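Local coordinates for protein NADP-dependent alcohol dehydrogenase (Entamoeba histolytica, PDB 2OUI) that probably catalyses the NADP-dependent interconversion of alcohols with aldehydes or ketones, as a tetrameric zinc-containing medium-chain dehydrogenase, at residues A27-L32 against D79-P84; L135-I140 against K304-I309. The protein carries 1 engineered substitution. All coordinates share one frame; numbering follows the deposited sequence. Where two conformers were deposited one is given.

Interaction 1. Residues A27-L32 against D79-P84; sequences ALVRPL and DKVIVP
V29 points its side chain at strand 80-83 and meets two valines with a single methyl: its CG1 lies 4.3 Å from CG2 of V81 and 4.5 Å from CG2 of V83. Its CG1 stands anti to the backbone N (chi1 179°), which carries that methyl toward the other strand. V29 also packs on F124, V126 and I65, and V83 on F124 and F112, so this end is wrapped in apolar side chains on several sides; the V83 side chain is about 12 Å from the zinc. The other end is more open. There L32 CD1 rests on the aliphatic part of K80, 3.9 Å from its CD, the leucine crossing the lysine chain at about a right angle. K80 is extended beyond CG, so its methylenes serve as the greasy surface while NZ runs on, past L32, to a salt bridge with D357. No hydrogen bond joins the two segments, whose directions lie 103° apart; each strand instead pairs antiparallel with strand 61-68, for example R30 with Q64 through the backbone. Side chains alone bridge two strands of a branched or curled mixed sheet, consistent with the GroES-like fold of medium-chain alcohol dehydrogenases.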
ATOM      1  N   ALA A  27      -6.101 -32.621 -11.132  1.00 22.27           N
ATOM      2  CA  ALA A  27      -7.356 -33.362 -10.893  1.00 22.64           C
ATOM      3  C   ALA A  27      -8.210 -33.324 -12.138  1.00 21.79           C
ATOM      4  O   ALA A  27      -8.151 -32.369 -12.909  1.00 20.62           O
ATOM      5  CB  ALA A  27      -8.125 -32.770  -9.712  1.00 19.81           C
ATOM      6  N   LEU A  28      -8.994 -34.372 -12.344  1.00 18.16           N
ATOM      7  CA  LEU A  28     -10.004 -34.367 -13.376  1.00 20.15           C
ATOM      8  C   LEU A  28     -11.347 -34.168 -12.692  1.00 21.60           C
ATOM      9  O   LEU A  28     -11.605 -34.780 -11.654  1.00 22.24           O
ATOM     10  CB  LEU A  28     -10.002 -35.680 -14.155  1.00 20.87           C
ATOM     11  CG  LEU A  28      -8.701 -36.036 -14.897  1.00 22.97           C
ATOM     12  CD1 LEU A  28      -8.932 -37.268 -15.739  1.00 23.48           C
ATOM     13  CD2 LEU A  28      -8.219 -34.862 -15.797  1.00 25.77           C
ATOM     14  N   VAL A  29     -12.198 -33.330 -13.289  1.00 20.64           N
ATOM     15  CA  VAL A  29     -13.431 -32.879 -12.646  1.00 20.82           C
ATOM     16  C   VAL A  29     -14.608 -33.014 -13.621  1.00 22.35           C
ATOM     17  O   VAL A  29     -14.470 -32.696 -14.811  1.00 21.51           O
ATOM     18  CB  VAL A  29     -13.274 -31.372 -12.183  1.00 20.24           C
ATOM     19  CG1 VAL A  29     -14.556 -30.838 -11.518  1.00 20.21           C
ATOM     20  CG2 VAL A  29     -12.101 -31.212 -11.241  1.00 18.76           C
ATOM     21  N   ARG A  30     -15.756 -33.499 -13.134  1.00 20.84           N
ATOM     22  CA  ARG A  30     -16.991 -33.493 -13.936  1.00 19.51           C
ATOM     23  C   ARG A  30     -17.890 -32.354 -13.458  1.00 20.43           C
ATOM     24  O   ARG A  30     -17.944 -32.072 -12.249  1.00 22.59           O
ATOM     25  CB  ARG A  30     -17.703 -34.857 -13.845  1.00 20.46           C
ATOM     26  CG  ARG A  30     -18.302 -35.184 -12.491  1.00 20.49           C
ATOM     27  CD  ARG A  30     -18.933 -36.617 -12.539  1.00 21.08           C
ATOM     28  NE  ARG A  30     -19.572 -37.014 -11.286  1.00 24.69           N
ATOM     29  CZ  ARG A  30     -20.116 -38.209 -11.066  1.00 24.25           C
ATOM     30  NH1 ARG A  30     -20.082 -39.139 -12.011  1.00 22.74           N
ATOM     31  NH2 ARG A  30     -20.700 -38.479  -9.896  1.00 22.68           N
ATOM     32  N   PRO A  31     -18.558 -31.635 -14.398  1.00 22.19           N
ATOM     33  CA  PRO A  31     -19.372 -30.480 -13.962  1.00 20.90           C
ATOM     34  C   PRO A  31     -20.695 -30.850 -13.292  1.00 21.74           C
ATOM     35  O   PRO A  31     -21.384 -31.773 -13.762  1.00 21.56           O
ATOM     36  CB  PRO A  31     -19.684 -29.760 -15.282  1.00 21.44           C
ATOM     37  CG  PRO A  31     -19.725 -30.865 -16.319  1.00 18.99           C
ATOM     38  CD  PRO A  31     -18.582 -31.801 -15.870  1.00 23.14           C
ATOM     39  N   LEU A  32     -21.042 -30.112 -12.232  1.00 21.03           N
ATOM     40  CA  LEU A  32     -22.334 -30.215 -11.535  1.00 21.87           C
ATOM     41  C   LEU A  32     -23.192 -28.980 -11.775  1.00 23.23           C
ATOM     42  O   LEU A  32     -24.396 -29.067 -11.782  1.00 22.14           O
ATOM     43  CB  LEU A  32     -22.129 -30.349 -10.030  1.00 23.05           C
ATOM     44  CG  LEU A  32     -21.420 -31.594  -9.491  1.00 25.10           C
ATOM     45  CD1 LEU A  32     -21.285 -31.434  -7.993  1.00 27.70           C
ATOM     46  CD2 LEU A  32     -22.205 -32.847  -9.852  1.00 30.26           C
ATOM     47  N   ASP A  79     -15.174 -35.633  -4.104  1.00 24.77           N
ATOM     48  CA  ASP A  79     -15.283 -34.298  -3.508  1.00 24.23           C
ATOM     49  C   ASP A  79     -15.940 -33.284  -4.447  1.00 24.86           C
ATOM     50  O   ASP A  79     -15.672 -33.281  -5.641  1.00 26.12           O
ATOM     51  CB  ASP A  79     -13.909 -33.726  -3.140  1.00 24.69           C
ATOM     52  CG  ASP A  79     -13.331 -34.328  -1.866  1.00 31.93           C
ATOM     53  OD1 ASP A  79     -14.058 -35.021  -1.116  1.00 37.14           O
ATOM     54  OD2 ASP A  79     -12.127 -34.100  -1.616  1.00 33.61           O
ATOM     55  N   LYS A  80     -16.779 -32.423  -3.885  1.00 23.54           N
ATOM     56  CA  LYS A  80     -17.469 -31.407  -4.659  1.00 22.35           C
ATOM     57  C   LYS A  80     -16.726 -30.087  -4.456  1.00 24.57           C
ATOM     58  O   LYS A  80     -16.369 -29.731  -3.333  1.00 22.47           O
ATOM     59  CB  LYS A  80     -18.940 -31.328  -4.252  1.00 24.65           C
ATOM     60  CG  LYS A  80     -19.677 -32.641  -4.552  1.00 21.44           C
ATOM     61  CD  LYS A  80     -21.157 -32.581  -4.231  1.00 28.31           C
ATOM     62  CE  LYS A  80     -21.744 -33.986  -4.380  1.00 25.15           C
ATOM     63  NZ  LYS A  80     -23.127 -34.095  -3.856  1.00 33.86           N
ATOM     64  N   VAL A  81     -16.470 -29.375  -5.553  1.00 22.41           N
ATOM     65  CA  VAL A  81     -15.536 -28.243  -5.516  1.00 20.60           C
ATOM     66  C   VAL A  81     -16.074 -27.050  -6.289  1.00 22.13           C
ATOM     67  O   VAL A  81     -16.859 -27.211  -7.242  1.00 22.41           O
ATOM     68  CB  VAL A  81     -14.146 -28.599  -6.130  1.00 20.48           C
ATOM     69  CG1 VAL A  81     -13.373 -29.570  -5.232  1.00 21.85           C
ATOM     70  CG2 VAL A  81     -14.299 -29.223  -7.546  1.00 21.42           C
ATOM     71  N   ILE A  82     -15.617 -25.877  -5.882  1.00 20.91           N
ATOM     72  CA  ILE A  82     -15.840 -24.639  -6.594  1.00 22.43           C
ATOM     73  C   ILE A  82     -14.597 -24.454  -7.472  1.00 22.37           C
ATOM     74  O   ILE A  82     -13.458 -24.415  -6.975  1.00 22.00           O
ATOM     75  CB  ILE A  82     -15.960 -23.447  -5.606  1.00 24.02           C
ATOM     76  CG1 ILE A  82     -17.176 -23.618  -4.691  1.00 20.06           C
ATOM     77  CG2 ILE A  82     -16.142 -22.160  -6.346  1.00 24.02           C
ATOM     78  CD1 ILE A  82     -17.130 -22.704  -3.442  1.00 21.52           C
ATOM     79  N   VAL A  83     -14.809 -24.336  -8.770  1.00 22.19           N
ATOM     80  CA  VAL A  83     -13.684 -24.182  -9.684  1.00 20.52           C
ATOM     81  C   VAL A  83     -13.521 -22.698 -10.051  1.00 21.43           C
ATOM     82  O   VAL A  83     -14.441 -22.107 -10.639  1.00 22.89           O
ATOM     83  CB  VAL A  83     -13.898 -24.998 -10.979  1.00 23.40           C
ATOM     84  CG1 VAL A  83     -12.621 -24.974 -11.842  1.00 23.57           C
ATOM     85  CG2 VAL A  83     -14.301 -26.467 -10.650  1.00 19.37           C
ATOM     86  N   PRO A  84     -12.365 -22.088  -9.711  1.00 22.64           N
ATOM     87  CA  PRO A  84     -12.197 -20.669 -10.084  1.00 21.86           C
ATOM     88  C   PRO A  84     -11.938 -20.559 -11.588  1.00 25.72           C
ATOM     89  O   PRO A  84     -11.355 -21.472 -12.163  1.00 23.24           O
ATOM     90  CB  PRO A  84     -10.966 -20.224  -9.280  1.00 22.46           C
ATOM     91  CG  PRO A  84     -10.150 -21.524  -9.080  1.00 22.21           C
ATOM     92  CD  PRO A  84     -11.194 -22.644  -9.008  1.00 23.76           C
TER

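Interaction 2. Residues L135-I140 against K304-I309; sequences LLPRDI and KLASLI
I140 is the bump of this contact: its CD1 leads the approach to helix 298-310 and lodges between A306 and I309. That methyl sits 3.7 Å from I309 CB, 3.9 Å from A306 CB and 3.5 Å from the backbone O of A306, and it touches I309 CG2 as well. CG1 lies beside the backbone N (chi1 -54°) and the chain extends to CD1, which carries the methyl to the helix. I309 crosses I140 at about a right angle, its CG2 3.9 Å from I140 CG1. A second, looser touch comes from the ring of P137, whose CG is 4.3 Å from A306 CB; the small alanine therefore takes both the proline and the isoleucine. A type I turn from P137 to I140, closed by I140 N to P137 O at 3.1 Å, brings these two side chains to the same helix face. Beside this, D139 OD1 is hydrogen-bonded to S310 OG, while K304 NZ forms a salt bridge with D168 of the second subunit. A type I turn following strand 134-135 thus packs on the helix that comes straight after the six-stranded Rossmann-type sheet, probably beside the junction of catalytic and coenzyme-binding parts, as in medium-chain dehydrogenases.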
ATOM      1  N   LEU A 135     -13.130 -26.694  -1.624  1.00 23.15           N
ATOM      2  CA  LEU A 135     -14.290 -27.551  -1.343  1.00 21.47           C
ATOM      3  C   LEU A 135     -15.594 -26.740  -1.297  1.00 24.67           C
ATOM      4  O   LEU A 135     -15.609 -25.636  -0.758  1.00 25.48           O
ATOM      5  CB  LEU A 135     -14.084 -28.336  -0.031  1.00 22.60           C
ATOM      6  CG  LEU A 135     -12.966 -29.402  -0.018  1.00 27.21           C
ATOM      7  CD1 LEU A 135     -12.872 -30.032   1.373  1.00 32.05           C
ATOM      8  CD2 LEU A 135     -13.142 -30.481  -1.108  1.00 27.28           C
ATOM      9  N   LEU A 136     -16.679 -27.280  -1.868  1.00 24.62           N
ATOM     10  CA  LEU A 136     -17.998 -26.639  -1.828  1.00 24.43           C
ATOM     11  C   LEU A 136     -18.576 -26.722  -0.409  1.00 24.14           C
ATOM     12  O   LEU A 136     -18.818 -27.820   0.076  1.00 22.40           O
ATOM     13  CB  LEU A 136     -18.956 -27.316  -2.816  1.00 24.71           C
ATOM     14  CG  LEU A 136     -20.414 -26.808  -2.881  1.00 24.95           C
ATOM     15  CD1 LEU A 136     -20.522 -25.352  -3.352  1.00 23.13           C
ATOM     16  CD2 LEU A 136     -21.279 -27.735  -3.749  1.00 24.71           C
ATOM     17  N   PRO A 137     -18.782 -25.575   0.261  1.00 24.81           N
ATOM     18  CA  PRO A 137     -19.385 -25.632   1.601  1.00 27.16           C
ATOM     19  C   PRO A 137     -20.792 -26.239   1.555  1.00 29.17           C
ATOM     20  O   PRO A 137     -21.549 -25.974   0.612  1.00 30.55           O
ATOM     21  CB  PRO A 137     -19.441 -24.164   2.016  1.00 25.72           C
ATOM     22  CG  PRO A 137     -18.325 -23.514   1.192  1.00 26.18           C
ATOM     23  CD  PRO A 137     -18.456 -24.194  -0.131  1.00 25.49           C
ATOM     24  N   ARG A 138     -21.132 -27.036   2.563  1.00 29.73           N
ATOM     25  CA  ARG A 138     -22.411 -27.745   2.586  1.00 30.83           C
ATOM     26  C   ARG A 138     -23.635 -26.802   2.569  1.00 30.38           C
ATOM     27  O   ARG A 138     -24.714 -27.201   2.130  1.00 31.59           O
ATOM     28  CB  ARG A 138     -22.461 -28.736   3.759  1.00 32.38           C
ATOM     29  CG  ARG A 138     -21.502 -29.937   3.603  1.00 40.22           C
ATOM     30  CD  ARG A 138     -21.682 -31.020   4.700  1.00 36.61           C
ATOM     31  NE  ARG A 138     -20.464 -31.831   4.873  1.00 50.47           N
ATOM     32  CZ  ARG A 138     -20.299 -33.083   4.430  1.00 54.69           C
ATOM     33  NH1 ARG A 138     -21.277 -33.714   3.787  1.00 57.11           N
ATOM     34  NH2 ARG A 138     -19.148 -33.715   4.638  1.00 52.28           N
ATOM     35  N   ASP A 139     -23.454 -25.545   2.994  1.00 27.20           N
ATOM     36  CA  ASP A 139     -24.561 -24.585   3.078  1.00 27.75           C
ATOM     37  C   ASP A 139     -24.675 -23.652   1.848  1.00 29.43           C
ATOM     38  O   ASP A 139     -25.382 -22.625   1.895  1.00 30.96           O
ATOM     39  CB  ASP A 139     -24.466 -23.783   4.394  1.00 26.39           C
ATOM     40  CG  ASP A 139     -23.254 -22.836   4.441  1.00 31.15           C
ATOM     41  OD1 ASP A 139     -22.295 -22.974   3.648  1.00 29.45           O
ATOM     42  OD2 ASP A 139     -23.270 -21.926   5.289  1.00 37.89           O
ATOM     43  N   ILE A 140     -23.983 -23.993   0.754  1.00 26.02           N
ATOM     44  CA  ILE A 140     -24.094 -23.199  -0.478  1.00 25.71           C
ATOM     45  C   ILE A 140     -24.611 -24.069  -1.626  1.00 24.85           C
ATOM     46  O   ILE A 140     -24.057 -25.133  -1.899  1.00 25.00           O
ATOM     47  CB  ILE A 140     -22.763 -22.516  -0.892  1.00 24.80           C
ATOM     48  CG1 ILE A 140     -22.195 -21.680   0.265  1.00 27.18           C
ATOM     49  CG2 ILE A 140     -22.984 -21.635  -2.124  1.00 24.91           C
ATOM     50  CD1 ILE A 140     -20.938 -20.869  -0.081  1.00 26.57           C
ATOM     51  N   LYS A 304     -12.512 -17.463   0.587  1.00 24.82           N
ATOM     52  CA  LYS A 304     -12.792 -16.133   1.174  1.00 26.63           C
ATOM     53  C   LYS A 304     -14.156 -15.640   0.739  1.00 25.86           C
ATOM     54  O   LYS A 304     -14.979 -15.253   1.578  1.00 24.92           O
ATOM     55  CB  LYS A 304     -11.768 -15.080   0.726  1.00 27.07           C
ATOM     56  CG  LYS A 304     -10.314 -15.422   0.989  1.00 36.13           C
ATOM     57  CD  LYS A 304     -10.004 -15.407   2.416  1.00 43.54           C
ATOM     58  CE  LYS A 304      -9.475 -14.064   2.817  1.00 44.23           C
ATOM     59  NZ  LYS A 304      -8.895 -14.299   4.163  1.00 38.98           N
ATOM     60  N   LEU A 305     -14.385 -15.647  -0.578  1.00 22.63           N
ATOM     61  CA  LEU A 305     -15.649 -15.142  -1.140  1.00 23.41           C
ATOM     62  C   LEU A 305     -16.819 -16.038  -0.708  1.00 23.40           C
ATOM     63  O   LEU A 305     -17.885 -15.547  -0.309  1.00 24.47           O
ATOM     64  CB  LEU A 305     -15.547 -15.063  -2.664  1.00 23.16           C
ATOM     65  CG  LEU A 305     -14.518 -14.018  -3.140  1.00 25.94           C
ATOM     66  CD1 LEU A 305     -14.486 -14.006  -4.646  1.00 27.15           C
ATOM     67  CD2 LEU A 305     -14.886 -12.645  -2.601  1.00 30.52           C
ATOM     68  N   ALA A 306     -16.600 -17.345  -0.726  1.00 24.24           N
ATOM     69  CA  ALA A 306     -17.634 -18.285  -0.296  1.00 24.52           C
ATOM     70  C   ALA A 306     -18.057 -18.031   1.149  1.00 25.12           C
ATOM     71  O   ALA A 306     -19.220 -18.292   1.530  1.00 23.72           O
ATOM     72  CB  ALA A 306     -17.182 -19.745  -0.458  1.00 24.85           C
ATOM     73  N   SER A 307     -17.129 -17.562   1.982  1.00 24.23           N
ATOM     74  CA  SER A 307     -17.478 -17.321   3.383  0.50 22.29           C
ATOM     75  C   SER A 307     -18.494 -16.182   3.494  1.00 22.49           C
ATOM     76  O   SER A 307     -19.266 -16.140   4.439  1.00 23.57           O
ATOM     77  CB  SER A 307     -16.242 -17.046   4.238  0.50 22.56           C
ATOM     78  OG  SER A 307     -15.777 -15.735   3.997  0.50 16.47           O
ATOM     79  N   LEU A 308     -18.510 -15.261   2.518  1.00 23.22           N
ATOM     80  CA  LEU A 308     -19.533 -14.199   2.524  1.00 21.95           C
ATOM     81  C   LEU A 308     -20.922 -14.765   2.276  1.00 23.15           C
ATOM     82  O   LEU A 308     -21.905 -14.240   2.797  1.00 21.66           O
ATOM     83  CB  LEU A 308     -19.237 -13.127   1.474  1.00 20.73           C
ATOM     84  CG  LEU A 308     -17.978 -12.300   1.791  1.00 23.06           C
ATOM     85  CD1 LEU A 308     -17.684 -11.258   0.718  1.00 22.16           C
ATOM     86  CD2 LEU A 308     -18.166 -11.625   3.140  1.00 22.55           C
ATOM     87  N   ILE A 309     -21.002 -15.817   1.457  1.00 23.00           N
ATOM     88  CA  ILE A 309     -22.281 -16.478   1.208  1.00 22.57           C
ATOM     89  C   ILE A 309     -22.707 -17.266   2.450  1.00 22.86           C
ATOM     90  O   ILE A 309     -23.834 -17.129   2.921  1.00 25.54           O
ATOM     91  CB  ILE A 309     -22.255 -17.389  -0.041  1.00 21.98           C
ATOM     92  CG1 ILE A 309     -21.904 -16.585  -1.305  1.00 19.08           C
ATOM     93  CG2 ILE A 309     -23.619 -18.067  -0.237  1.00 25.48           C
ATOM     94  CD1 ILE A 309     -21.858 -17.453  -2.579  1.00 24.88           C
TER

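In the fold
Following the chain from the N terminus, strand 27-34 comes first, and interaction 1 closes a loop of 46 residues when strand 80-83 returns to it, with helix 38-46 and strand 61-68 in between. Only afterwards does interaction 2 open at 135-140; it closes 163 residues later on helix 298-310, after all six strands of the parallel sheet have been laid down. The two loops are thus in series, neither nesting nor crossing. They meet in space, their centres 14 Å apart: K80 O probably accepts a hydrogen bond from L136 N, and I82 CD1 packs on P137 CD. Interaction 1 works within the GroES-like part, while interaction 2 joins it to the helix that follows the parallel sheet.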